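Side-chain contacts in sphingomyelinase C (Streptomyces griseocarneus, PDB 7CNE), which is a single-chain member of the endonuclease/exonuclease/phosphatase family, built on the two-sheet alpha/beta sandwich of the DNase I-like fold: residues Y15-M20 against D61-A66; P26-E31 against N231-Y236; Y134-L137 against T142-H145; H150-S153 against G157-A160; A165-Q170 against L195-H200. All blocks are in the same frame, centred on the assembly; numbering follows the deposited sequence. Where two conformers were deposited one is given.

Interactions 1, 3 and 5 are buried, whereas interactions 2 and 4 lie partly at the surface. Chemistry follows place: aliphatic tips alone meet in interaction 1, where a helix packs on a sheet, while interaction 3 joins neighbouring strands of the other sheet through backbone bonds and a tyrosine-histidine bond. Interaction 2 sets a tryptophan against a short helix and touches interaction 1 through the rings of Phe18 and Trp28. Interaction 4 lies in the loop leading into helix 162-180, which carries one side of interaction 5; their centres are about 9 Å apart, and Arg167 NH1 and Gln170 OE1 bind the backbone of Gln152. There polar groups, a disulfide and a bound succinic acid replace the hydrocarbon.

Interaction 1 of 5, residues Y15-M20 against D61-A66; sequences YNTFLM and DGLKAA
Leu63 reaches from helix 57-66 to Leu19 and Thr17 on the strand side, and its chain can be followed outward. CB leaves the helix toward the strand, and CG is set anti to the backbone N (chi1 -167°), beside the carbonyl carbon, which carries the branch away from the helix. Of the two methyls, CD1 does the touching: it lies 4.2 Å from CD1 of Leu19 and 4.4 Å from CG2 of Thr17, so a single methyl sits against two side chains that leave the strand on the same side. The two leucines cross at a slant and meet through one methyl each, a light contact without polar atoms. Elsewhere Leu63 rests on Leu51 of strand 48-54, the neighbour of strand 12-19 in the sheet.

Threonine suits position 17 because its two branches do different work. The methyl turns to the leucine, while OG1 is hydrogen-bonded to Gln52 O, which satisfies a buried hydroxyl. The chain turns around Thr17: Asn16 OD1 accepts from Phe18 N at 3.1 Å, with the donor nearly in line with the side-chain C=O, forming an Asx turn. The ND2 of that asparagine is bonded to Glu53 and Asp194, and so the amide is held at both ends.

Helix 57-66 thus packs with an aliphatic side chain against one of the seven-stranded sheet's inner strands, the helix-on-sheet layering of the DNase I-like alpha/beta sandwich.

Interaction 2 of 5, residues P26-E31 against N231-Y236; sequences PNWGQE and NSIAAY
Trp28 lays the far end of its six-membered ring against Ile233 and Tyr236, which lie one helical turn apart on helix 232-237. Its CH2 comes to 3.8 Å from CD2 of Tyr236, and CZ2 lies 4.0 Å from CE2 of the same ring; the two aromatic groups meet at a slant. With chi1 at -108°, away from a staggered value, the indole stretches from its loop so that its end, rather than its CB, approaches the helix. A wide, rigid ring suits this place, since it spans a gap of 9.9 Å between the CA atoms of Trp28 and Ile233.

Ile233 offers its short branch: CG2 stands 4.2 Å from Trp28 CH2. The helix that presents it begins with an Asn N-cap. Asn231 OD1 takes Ala234 N at 2.9 Å in a nearly straight bond, and Ile233 N more weakly, while Asn231 ND2 binds Ser288 O. On the other segment Gly29 occupies the N-cap position of helix 30-39, with a positive phi that favours glycine.

Around the indole, Phe18 meets it edge-to-face, and Trp273 and Tyr284 from the two-stranded sheet add further aromatic contacts. Tyr236 is the exposed member of the trio; a trans chi1 of 173° carries its ring out to the tryptophan, and it also meets the ring of Tyr282.

Interaction 3 of 5, residues Y134-L137 against T142-H145; sequences YVVL and TRVH
In Tyr134 CG points opposite the backbone N (chi1 171°), while in His145 the ring carbon lies anti to the carbonyl carbon (chi1 -52°); the two rings therefore run side by side, pointing the same way, and the phenol oxygen reaches the imidazole. Tyr134 OH and His145 ND1 are hydrogen-bonded at 2.6 Å, with either able to donate, and the oxygen approaches the imidazole at its edge. The rings meet rim to rim, their planes 28° apart. Glu187 takes the other ring nitrogen, NE2, so the buried imidazole is gripped on both sides.

Val136, paired with His145 in a non-hydrogen-bonded position, sets CG1 over one face of that ring, toward its rim, and brings CG2 to 3.6 Å from ND1. Its CG1 also lies 4.0 Å from CB of Arg143, whose extended chain gives the valine an aliphatic flank before its charge.

The next pair, Leu137 and Val144, is hydrogen-bonded: Leu137 N gives to Val144 O at 2.7 Å, almost straight, and Val144 N returns a bond to Leu137 O at 2.9 Å. Branched aliphatic residues suit this buried, extended backbone.

The antiparallel hairpin of strands 131-139 and 142-150 has strand 110-117 on one flank and strand 188-192 on the other. Tyr134 meets Phe177 of helix 162-180, whereas Val135 and Leu137 touch strand 103-106 of the second sheet.

Interaction 4 of 5, residues H150-S153 against G157-A160; sequences HAQS and GCAA
Ser153 and Cys158 bring the backbones closest, with 9.0 Å between their CA atoms, so the gap is bridged mainly by the side chains of Gln152 and Cys158. Both segments belong to the connection between strand 142-150 and helix 162-180, which opens the beta-alpha-beta crossover to the parallel strand 188-192. Cys158 forms a disulfide with Cys122, tying this loop to the one that follows strand 110-117.

Gln152 lies alongside that sulfur. Its chain starts out trans (chi1 169°), then bends at chi2 (73°), folding the amide back over its own backbone. NE2 gives a bond of 2.8 Å to Ser153 O, on a lone pair in the carbonyl plane and near the plane of the amide itself. OE1 accepts from Cys122 N, so a glutamine, with a donor and an acceptor at one tip, can fasten the loop to the residue across the disulfide. Ser153 OG is hydrogen-bonded to Asp125 OD1, and the side chain comes to about 4 Å from a bound succinic acid, probably from the crystallisation liquor, to which His150 NE2 is hydrogen-bonded.

Cys158 SG stands 3.4 Å from Gln152 NE2, a packing contact of sulfur with an amide nitrogen.

Interaction 5 of 5, residues A165-Q170 against L195-H200; sequences ADRSRQ and LNVDSH
Arg167 reaches from helix 162-180 to the backbone bend at Leu195, Asn196 and Val197, and its polar contact there is a facial one. Asn196 O sits 3.0 Å above the guanidinium plane, shifted toward the rim. Although it lies 3.1 Å from Arg167 NE, the angle is too poor for a hydrogen bond; a positive group beneath a carbonyl oxygen is probably favourable all the same. NE and NH1 have their partners elsewhere: NE forms a salt bridge with Glu203, and NH1 is bonded to Gln152 O and Thr154 OG1. A bend at chi3 (-71°) turns the flat group to lie under the carbonyl.

Apolar contact comes from the chain before the charge. CD of Arg167 lies 3.8 Å from CB of Asn196, the two side chains crossing near a right angle, and 4.0 Å from CG2 of Val197. Long and flexible, arginine can pack with its methylenes and still deliver its charge.

Side-chain hydrogen bonds form the third group. Asn196, whose positive phi asparagine tolerates well, binds Ala151 O and a bound succinic acid through ND2. Farther on, His200 ND1 gives to Asp198 OD1 at 3.3 Å, on the syn side but tilted out of the carboxylate plane.

The loop follows strand 188-192 and leads to helix 203-211, whose Met207 touches Leu195 and Val197. The backbone of Leu195 is also hydrogen-bonded to that of Leu246, just before strand 247-251, so the bend is held between that strand's approach and two helices.

Interaction 1 of 5, residues Y15-M20 against D61-A66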
# COMPACT_ATOMS: atom_id res chain seq x y z
N TYR A 15 4.31 1.31 1.76
CA TYR A 15 5.08 2.18 0.87
C TYR A 15 4.55 2.10 -0.55
O TYR A 15 4.53 1.02 -1.15
CB TYR A 15 6.56 1.81 0.89
CG TYR A 15 7.45 2.78 0.14
CD1 TYR A 15 7.36 4.15 0.35
CD2 TYR A 15 8.38 2.31 -0.79
CE1 TYR A 15 8.20 5.04 -0.33
CE2 TYR A 15 9.21 3.18 -1.47
CZ TYR A 15 9.13 4.54 -1.24
OH TYR A 15 9.98 5.38 -1.93
N ASN A 16 4.14 3.24 -1.10
CA ASN A 16 3.74 3.33 -2.50
C ASN A 16 5.00 3.56 -3.33
O ASN A 16 5.62 4.62 -3.23
CB ASN A 16 2.73 4.46 -2.68
CG ASN A 16 2.21 4.57 -4.12
OD1 ASN A 16 2.97 4.41 -5.07
ND2 ASN A 16 0.91 4.85 -4.26
N THR A 17 5.36 2.59 -4.17
CA THR A 17 6.65 2.56 -4.85
C THR A 17 6.68 3.33 -6.17
O THR A 17 7.77 3.54 -6.70
CB THR A 17 7.07 1.12 -5.16
OG1 THR A 17 6.15 0.55 -6.10
CG2 THR A 17 7.13 0.28 -3.88
N PHE A 18 5.53 3.71 -6.73
CA PHE A 18 5.48 4.43 -8.01
C PHE A 18 6.32 3.72 -9.08
O PHE A 18 7.17 4.32 -9.75
CB PHE A 18 5.92 5.88 -7.83
CG PHE A 18 5.72 6.74 -9.05
CD1 PHE A 18 4.48 6.79 -9.67
CD2 PHE A 18 6.76 7.48 -9.58
CE1 PHE A 18 4.28 7.58 -10.79
CE2 PHE A 18 6.57 8.28 -10.70
CZ PHE A 18 5.33 8.32 -11.31
N LEU A 19 6.09 2.42 -9.23
CA LEU A 19 6.80 1.64 -10.25
C LEU A 19 5.85 1.33 -11.40
O LEU A 19 5.39 0.20 -11.59
CB LEU A 19 7.38 0.36 -9.64
CG LEU A 19 8.51 0.57 -8.64
CD1 LEU A 19 8.86 -0.77 -8.00
CD2 LEU A 19 9.73 1.21 -9.31
N MET A 20 5.56 2.38 -12.17
CA MET A 20 4.71 2.22 -13.34
C MET A 20 5.40 1.33 -14.37
O MET A 20 6.63 1.20 -14.40
CB MET A 20 4.37 3.58 -13.94
CG MET A 20 3.70 4.53 -12.95
SD MET A 20 2.44 5.62 -13.65
CE MET A 20 1.02 4.52 -13.64
N ASP A 61 9.36 -7.75 -9.74
CA ASP A 61 10.00 -9.05 -9.51
C ASP A 61 11.39 -8.88 -8.90
O ASP A 61 11.78 -9.64 -8.01
CB ASP A 61 10.11 -9.83 -10.82
CG ASP A 61 8.79 -10.41 -11.29
OD1 ASP A 61 7.75 -10.27 -10.59
OD2 ASP A 61 8.81 -11.01 -12.38
N GLY A 62 12.16 -7.91 -9.39
CA GLY A 62 13.50 -7.69 -8.85
C GLY A 62 13.49 -7.23 -7.40
O GLY A 62 14.32 -7.65 -6.59
N LEU A 63 12.55 -6.34 -7.06
CA LEU A 63 12.41 -5.89 -5.67
C LEU A 63 12.04 -7.05 -4.75
O LEU A 63 12.60 -7.21 -3.66
CB LEU A 63 11.36 -4.77 -5.59
CG LEU A 63 11.24 -3.91 -4.32
CD1 LEU A 63 10.36 -2.68 -4.59
CD2 LEU A 63 10.66 -4.67 -3.16
N LYS A 64 11.06 -7.86 -5.17
CA LYS A 64 10.66 -9.02 -4.39
C LYS A 64 11.82 -9.98 -4.19
O LYS A 64 12.01 -10.53 -3.09
CB LYS A 64 9.46 -9.71 -5.06
CG LYS A 64 8.12 -8.97 -4.84
CD LYS A 64 7.01 -9.41 -5.81
CE LYS A 64 6.69 -10.89 -5.71
NZ LYS A 64 6.44 -11.32 -4.31
N ALA A 65 12.64 -10.19 -5.24
CA ALA A 65 13.84 -11.00 -5.10
C ALA A 65 14.86 -10.34 -4.18
O ALA A 65 15.47 -11.01 -3.34
CB ALA A 65 14.46 -11.28 -6.47
N ALA A 66 15.07 -9.03 -4.33
CA ALA A 66 16.04 -8.35 -3.48
C ALA A 66 15.63 -8.41 -2.01
O ALA A 66 16.49 -8.44 -1.13
CB ALA A 66 16.21 -6.90 -3.92

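Interaction 2 of 5, residues P26-E31 against N231-Y236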
# COMPACT_ATOMS: atom_id res chain seq x y z
N PRO A 26 9.04 4.49 -20.09
CA PRO A 26 10.43 4.01 -20.02
C PRO A 26 11.37 4.92 -19.25
O PRO A 26 12.49 4.48 -18.93
CB PRO A 26 10.84 3.90 -21.50
CG PRO A 26 9.90 4.78 -22.24
CD PRO A 26 8.60 4.77 -21.48
N ASN A 27 10.98 6.15 -18.92
CA ASN A 27 11.91 7.13 -18.37
C ASN A 27 11.57 7.56 -16.95
O ASN A 27 11.86 8.69 -16.56
CB ASN A 27 11.99 8.34 -19.29
CG ASN A 27 12.49 7.97 -20.68
OD1 ASN A 27 13.54 7.35 -20.82
ND2 ASN A 27 11.71 8.30 -21.70
N TRP A 28 10.98 6.67 -16.14
CA TRP A 28 10.66 7.04 -14.76
C TRP A 28 11.62 6.40 -13.74
O TRP A 28 11.32 6.38 -12.54
CB TRP A 28 9.21 6.69 -14.43
CG TRP A 28 8.34 7.93 -14.32
CD1 TRP A 28 7.18 8.18 -14.99
CD2 TRP A 28 8.60 9.08 -13.51
NE1 TRP A 28 6.69 9.42 -14.64
CE2 TRP A 28 7.54 9.99 -13.73
CE3 TRP A 28 9.61 9.42 -12.60
CZ2 TRP A 28 7.47 11.22 -13.09
CZ3 TRP A 28 9.53 10.65 -11.97
CH2 TRP A 28 8.47 11.53 -12.22
N GLY A 29 12.77 5.91 -14.20
CA GLY A 29 13.79 5.38 -13.31
C GLY A 29 13.37 4.16 -12.52
O GLY A 29 13.89 3.94 -11.41
N GLN A 30 12.47 3.33 -13.07
CA GLN A 30 11.84 2.29 -12.25
C GLN A 30 12.84 1.23 -11.79
O GLN A 30 12.80 0.80 -10.64
CB GLN A 30 10.70 1.61 -13.02
CG GLN A 30 9.46 2.49 -13.25
CD GLN A 30 9.48 3.21 -14.59
OE1 GLN A 30 10.50 3.78 -14.98
NE2 GLN A 30 8.35 3.18 -15.30
N GLU A 31 13.72 0.77 -12.69
CA GLU A 31 14.68 -0.26 -12.28
C GLU A 31 15.66 0.29 -11.26
O GLU A 31 15.98 -0.38 -10.27
CB GLU A 31 15.41 -0.82 -13.50
CG GLU A 31 14.56 -1.74 -14.37
CD GLU A 31 14.38 -3.15 -13.79
OE1 GLU A 31 15.10 -3.52 -12.83
OE2 GLU A 31 13.53 -3.91 -14.31
N ASN A 231 8.39 16.63 -1.47
CA ASN A 231 8.78 15.41 -2.16
C ASN A 231 9.01 15.75 -3.63
O ASN A 231 8.11 16.28 -4.30
CB ASN A 231 7.72 14.31 -1.99
CG ASN A 231 8.09 13.03 -2.72
OD1 ASN A 231 8.11 13.00 -3.95
ND2 ASN A 231 8.40 11.97 -1.97
N SER A 232 10.21 15.44 -4.14
CA SER A 232 10.60 15.92 -5.47
C SER A 232 9.79 15.27 -6.59
O SER A 232 9.51 15.92 -7.61
CB SER A 232 12.10 15.70 -5.69
OG SER A 232 12.44 14.32 -5.70
N ILE A 233 9.38 14.00 -6.44
CA ILE A 233 8.53 13.37 -7.45
C ILE A 233 7.11 13.92 -7.37
O ILE A 233 6.50 14.25 -8.40
CB ILE A 233 8.55 11.84 -7.29
CG1 ILE A 233 9.94 11.29 -7.62
CG2 ILE A 233 7.47 11.19 -8.19
CD1 ILE A 233 10.10 9.80 -7.38
N ALA A 234 6.54 14.00 -6.16
CA ALA A 234 5.17 14.50 -6.05
C ALA A 234 5.08 15.95 -6.52
O ALA A 234 4.10 16.34 -7.16
CB ALA A 234 4.66 14.37 -4.62
N ALA A 235 6.11 16.75 -6.23
CA ALA A 235 6.11 18.15 -6.65
C ALA A 235 6.19 18.29 -8.16
O ALA A 235 5.62 19.23 -8.72
CB ALA A 235 7.27 18.90 -5.99
N TYR A 236 6.88 17.37 -8.84
CA TYR A 236 6.94 17.42 -10.29
C TYR A 236 5.61 17.01 -10.92
O TYR A 236 5.19 17.60 -11.92
CB TYR A 236 8.05 16.51 -10.80
CG TYR A 236 8.08 16.37 -12.30
CD1 TYR A 236 8.47 17.44 -13.10
CD2 TYR A 236 7.70 15.19 -12.92
CE1 TYR A 236 8.49 17.33 -14.48
CE2 TYR A 236 7.73 15.07 -14.30
CZ TYR A 236 8.12 16.15 -15.08
OH TYR A 236 8.15 16.05 -16.45

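Interaction 3 of 5, residues Y134-L137 against T142-H145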
# COMPACT_ATOMS: atom_id res chain seq x y z
N TYR A 134 -5.05 -10.54 1.25
CA TYR A 134 -5.31 -10.97 2.62
C TYR A 134 -4.30 -12.04 2.97
O TYR A 134 -4.24 -13.07 2.31
CB TYR A 134 -6.72 -11.52 2.76
CG TYR A 134 -7.02 -12.18 4.08
CD1 TYR A 134 -7.12 -11.43 5.25
CD2 TYR A 134 -7.25 -13.56 4.17
CE1 TYR A 134 -7.42 -12.01 6.46
CE2 TYR A 134 -7.53 -14.16 5.39
CZ TYR A 134 -7.62 -13.38 6.53
OH TYR A 134 -7.92 -13.95 7.74
N VAL A 135 -3.51 -11.81 4.02
CA VAL A 135 -2.53 -12.80 4.46
C VAL A 135 -2.75 -13.11 5.93
O VAL A 135 -3.07 -12.22 6.73
CB VAL A 135 -1.07 -12.36 4.21
CG1 VAL A 135 -0.88 -12.06 2.75
CG2 VAL A 135 -0.68 -11.16 5.07
N VAL A 136 -2.60 -14.38 6.27
CA VAL A 136 -2.56 -14.85 7.65
C VAL A 136 -1.13 -15.26 7.92
O VAL A 136 -0.59 -16.14 7.24
CB VAL A 136 -3.51 -16.04 7.89
CG1 VAL A 136 -3.40 -16.50 9.35
CG2 VAL A 136 -4.94 -15.65 7.56
N LEU A 137 -0.50 -14.61 8.89
CA LEU A 137 0.88 -14.91 9.27
C LEU A 137 0.91 -15.70 10.57
O LEU A 137 0.08 -15.50 11.46
CB LEU A 137 1.69 -13.63 9.44
CG LEU A 137 1.53 -12.61 8.31
CD1 LEU A 137 2.22 -11.32 8.68
CD2 LEU A 137 2.07 -13.16 6.98
N THR A 142 0.99 -17.68 17.35
CA THR A 142 -0.39 -17.32 17.05
C THR A 142 -0.44 -16.75 15.63
O THR A 142 0.54 -16.79 14.88
CB THR A 142 -0.94 -16.35 18.10
OG1 THR A 142 -2.35 -16.23 17.94
CG2 THR A 142 -0.28 -14.98 17.98
N ARG A 143 -1.61 -16.22 15.26
CA ARG A 143 -1.84 -15.74 13.91
C ARG A 143 -2.05 -14.24 13.91
O ARG A 143 -2.61 -13.68 14.86
CB ARG A 143 -3.06 -16.43 13.29
CG ARG A 143 -2.86 -17.91 13.05
CD ARG A 143 -4.17 -18.57 12.67
NE ARG A 143 -3.96 -19.89 12.10
CZ ARG A 143 -4.90 -20.58 11.46
NH1 ARG A 143 -6.11 -20.06 11.30
NH2 ARG A 143 -4.62 -21.79 10.98
N VAL A 144 -1.57 -13.59 12.85
CA VAL A 144 -1.77 -12.17 12.62
C VAL A 144 -2.30 -12.01 11.21
O VAL A 144 -1.77 -12.61 10.27
CB VAL A 144 -0.45 -11.38 12.80
CG1 VAL A 144 -0.62 -9.94 12.35
CG2 VAL A 144 0.01 -11.46 14.26
N HIS A 145 -3.36 -11.22 11.05
CA HIS A 145 -4.03 -11.04 9.77
C HIS A 145 -3.70 -9.66 9.22
O HIS A 145 -3.78 -8.66 9.95
CB HIS A 145 -5.55 -11.21 9.91
CG HIS A 145 -5.95 -12.48 10.59
ND1 HIS A 145 -6.57 -13.52 9.92
CD2 HIS A 145 -5.78 -12.90 11.86
CE1 HIS A 145 -6.78 -14.52 10.75
NE2 HIS A 145 -6.31 -14.17 11.94

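Interaction 4 of 5, residues H150-S153 against G157-A160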
# COMPACT_ATOMS: atom_id res chain seq x y z
N HIS A 150 -4.43 -0.72 -2.02
CA HIS A 150 -4.27 0.60 -2.59
C HIS A 150 -5.68 1.01 -3.02
O HIS A 150 -6.20 0.47 -3.99
CB HIS A 150 -3.31 0.56 -3.78
CG HIS A 150 -3.01 1.90 -4.38
ND1 HIS A 150 -2.32 2.05 -5.56
CD2 HIS A 150 -3.29 3.16 -3.94
CE1 HIS A 150 -2.20 3.34 -5.84
NE2 HIS A 150 -2.77 4.03 -4.87
N ALA A 151 -6.30 1.92 -2.28
CA ALA A 151 -7.70 2.25 -2.49
C ALA A 151 -7.87 3.26 -3.63
O ALA A 151 -6.91 3.81 -4.17
CB ALA A 151 -8.32 2.79 -1.19
N GLN A 152 -9.14 3.48 -4.00
CA GLN A 152 -9.49 4.30 -5.16
C GLN A 152 -8.81 5.67 -5.14
O GLN A 152 -8.88 6.41 -4.15
CB GLN A 152 -11.01 4.48 -5.19
CG GLN A 152 -11.51 5.53 -6.20
CD GLN A 152 -11.39 5.04 -7.62
OE1 GLN A 152 -11.81 3.94 -7.93
NE2 GLN A 152 -10.80 5.86 -8.50
N SER A 153 -8.17 6.03 -6.25
CA SER A 153 -7.53 7.33 -6.35
C SER A 153 -8.55 8.40 -6.75
O SER A 153 -9.63 8.11 -7.27
CB SER A 153 -6.38 7.30 -7.37
OG SER A 153 -6.88 7.06 -8.68
N GLY A 157 -11.15 10.58 -14.33
CA GLY A 157 -12.28 9.88 -14.90
C GLY A 157 -13.43 9.65 -13.95
O GLY A 157 -14.48 9.15 -14.36
N CYS A 158 -13.26 9.98 -12.67
CA CYS A 158 -14.34 9.89 -11.71
C CYS A 158 -15.17 11.16 -11.75
O CYS A 158 -14.63 12.26 -11.89
CB CYS A 158 -13.80 9.66 -10.30
SG CYS A 158 -12.85 8.12 -10.08
N ALA A 159 -16.48 11.01 -11.61
CA ALA A 159 -17.34 12.17 -11.43
C ALA A 159 -17.09 12.80 -10.06
O ALA A 159 -16.50 12.17 -9.18
CB ALA A 159 -18.82 11.79 -11.58
N ALA A 160 -17.52 14.05 -9.90
CA ALA A 160 -17.36 14.72 -8.62
C ALA A 160 -17.97 13.88 -7.49
O ALA A 160 -19.11 13.43 -7.59
CB ALA A 160 -18.01 16.11 -8.66

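Interaction 5 of 5, residues A165-Q170 against L195-H200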
# COMPACT_ATOMS: atom_id res chain seq x y z
N ALA A 165 -16.90 8.16 -2.86
CA ALA A 165 -17.98 7.19 -2.72
C ALA A 165 -17.47 5.77 -2.94
O ALA A 165 -17.86 4.84 -2.22
CB ALA A 165 -19.11 7.50 -3.69
N ASP A 166 -16.61 5.57 -3.94
CA ASP A 166 -16.11 4.23 -4.19
C ASP A 166 -15.07 3.80 -3.16
O ASP A 166 -15.04 2.62 -2.80
CB ASP A 166 -15.56 4.14 -5.62
CG ASP A 166 -16.67 4.02 -6.64
OD1 ASP A 166 -17.81 3.73 -6.23
OD2 ASP A 166 -16.41 4.22 -7.84
N ARG A 167 -14.24 4.73 -2.66
CA ARG A 167 -13.38 4.37 -1.53
C ARG A 167 -14.21 3.85 -0.36
O ARG A 167 -13.85 2.86 0.28
CB ARG A 167 -12.54 5.57 -1.07
CG ARG A 167 -11.34 5.88 -1.95
CD ARG A 167 -10.35 6.83 -1.28
NE ARG A 167 -10.85 8.20 -1.15
CZ ARG A 167 -10.74 9.14 -2.09
NH1 ARG A 167 -10.17 8.86 -3.27
NH2 ARG A 167 -11.20 10.36 -1.86
N SER A 168 -15.33 4.53 -0.06
CA SER A 168 -16.18 4.08 1.03
C SER A 168 -16.63 2.64 0.80
O SER A 168 -16.55 1.80 1.71
CB SER A 168 -17.39 5.01 1.17
OG SER A 168 -18.30 4.53 2.15
N ARG A 169 -17.10 2.33 -0.41
CA ARG A 169 -17.51 0.97 -0.72
C ARG A 169 -16.33 -0.00 -0.65
O ARG A 169 -16.49 -1.16 -0.23
CB ARG A 169 -18.18 0.91 -2.10
CG ARG A 169 -19.58 1.56 -2.12
CD ARG A 169 -19.91 2.21 -3.48
NE ARG A 169 -21.28 2.74 -3.49
CZ ARG A 169 -21.65 3.89 -2.93
NH1 ARG A 169 -20.75 4.66 -2.32
NH2 ARG A 169 -22.92 4.30 -3.00
N GLN A 170 -15.14 0.44 -1.06
CA GLN A 170 -13.97 -0.44 -0.98
C GLN A 170 -13.64 -0.79 0.47
O GLN A 170 -13.36 -1.95 0.79
CB GLN A 170 -12.76 0.20 -1.67
CG GLN A 170 -12.93 0.31 -3.21
CD GLN A 170 -11.75 0.98 -3.89
OE1 GLN A 170 -10.86 1.53 -3.22
NE2 GLN A 170 -11.72 0.94 -5.22
N LEU A 195 -4.38 4.36 1.35
CA LEU A 195 -5.83 4.37 1.39
C LEU A 195 -6.44 5.60 0.71
O LEU A 195 -7.66 5.69 0.62
CB LEU A 195 -6.34 4.26 2.83
CG LEU A 195 -5.68 3.13 3.63
CD1 LEU A 195 -6.28 3.03 5.02
CD2 LEU A 195 -5.81 1.80 2.89
N ASN A 196 -5.60 6.52 0.22
CA ASN A 196 -6.05 7.66 -0.59
C ASN A 196 -7.09 8.50 0.15
O ASN A 196 -7.98 9.09 -0.48
CB ASN A 196 -6.59 7.19 -1.95
CG ASN A 196 -5.55 7.31 -3.04
OD1 ASN A 196 -4.92 8.35 -3.17
ND2 ASN A 196 -5.34 6.25 -3.81
N VAL A 197 -6.97 8.55 1.47
CA VAL A 197 -7.79 9.39 2.34
C VAL A 197 -6.86 10.31 3.13
O VAL A 197 -6.00 9.83 3.88
CB VAL A 197 -8.64 8.54 3.30
CG1 VAL A 197 -9.39 9.44 4.29
CG2 VAL A 197 -9.62 7.66 2.52
N ASP A 198 -7.06 11.61 2.99
CA ASP A 198 -6.23 12.59 3.70
C ASP A 198 -6.56 12.60 5.19
O ASP A 198 -7.71 12.86 5.57
CB ASP A 198 -6.42 13.98 3.09
CG ASP A 198 -5.48 15.01 3.68
OD1 ASP A 198 -4.40 14.64 4.21
OD2 ASP A 198 -5.82 16.21 3.62
N SER A 199 -5.55 12.35 6.03
CA SER A 199 -5.76 12.34 7.48
C SER A 199 -6.22 13.69 7.99
O SER A 199 -6.85 13.75 9.05
CB SER A 199 -4.48 11.93 8.21
OG SER A 199 -3.51 12.96 8.14
N HIS A 200 -5.94 14.75 7.26
CA HIS A 200 -6.32 16.10 7.66
C HIS A 200 -7.73 16.47 7.22
O HIS A 200 -8.15 17.61 7.47
CB HIS A 200 -5.31 17.10 7.09
CG HIS A 200 -3.91 16.84 7.54
ND1 HIS A 200 -3.00 16.14 6.77
CD2 HIS A 200 -3.26 17.18 8.68
CE1 HIS A 200 -1.85 16.06 7.42
NE2 HIS A 200 -1.98 16.68 8.58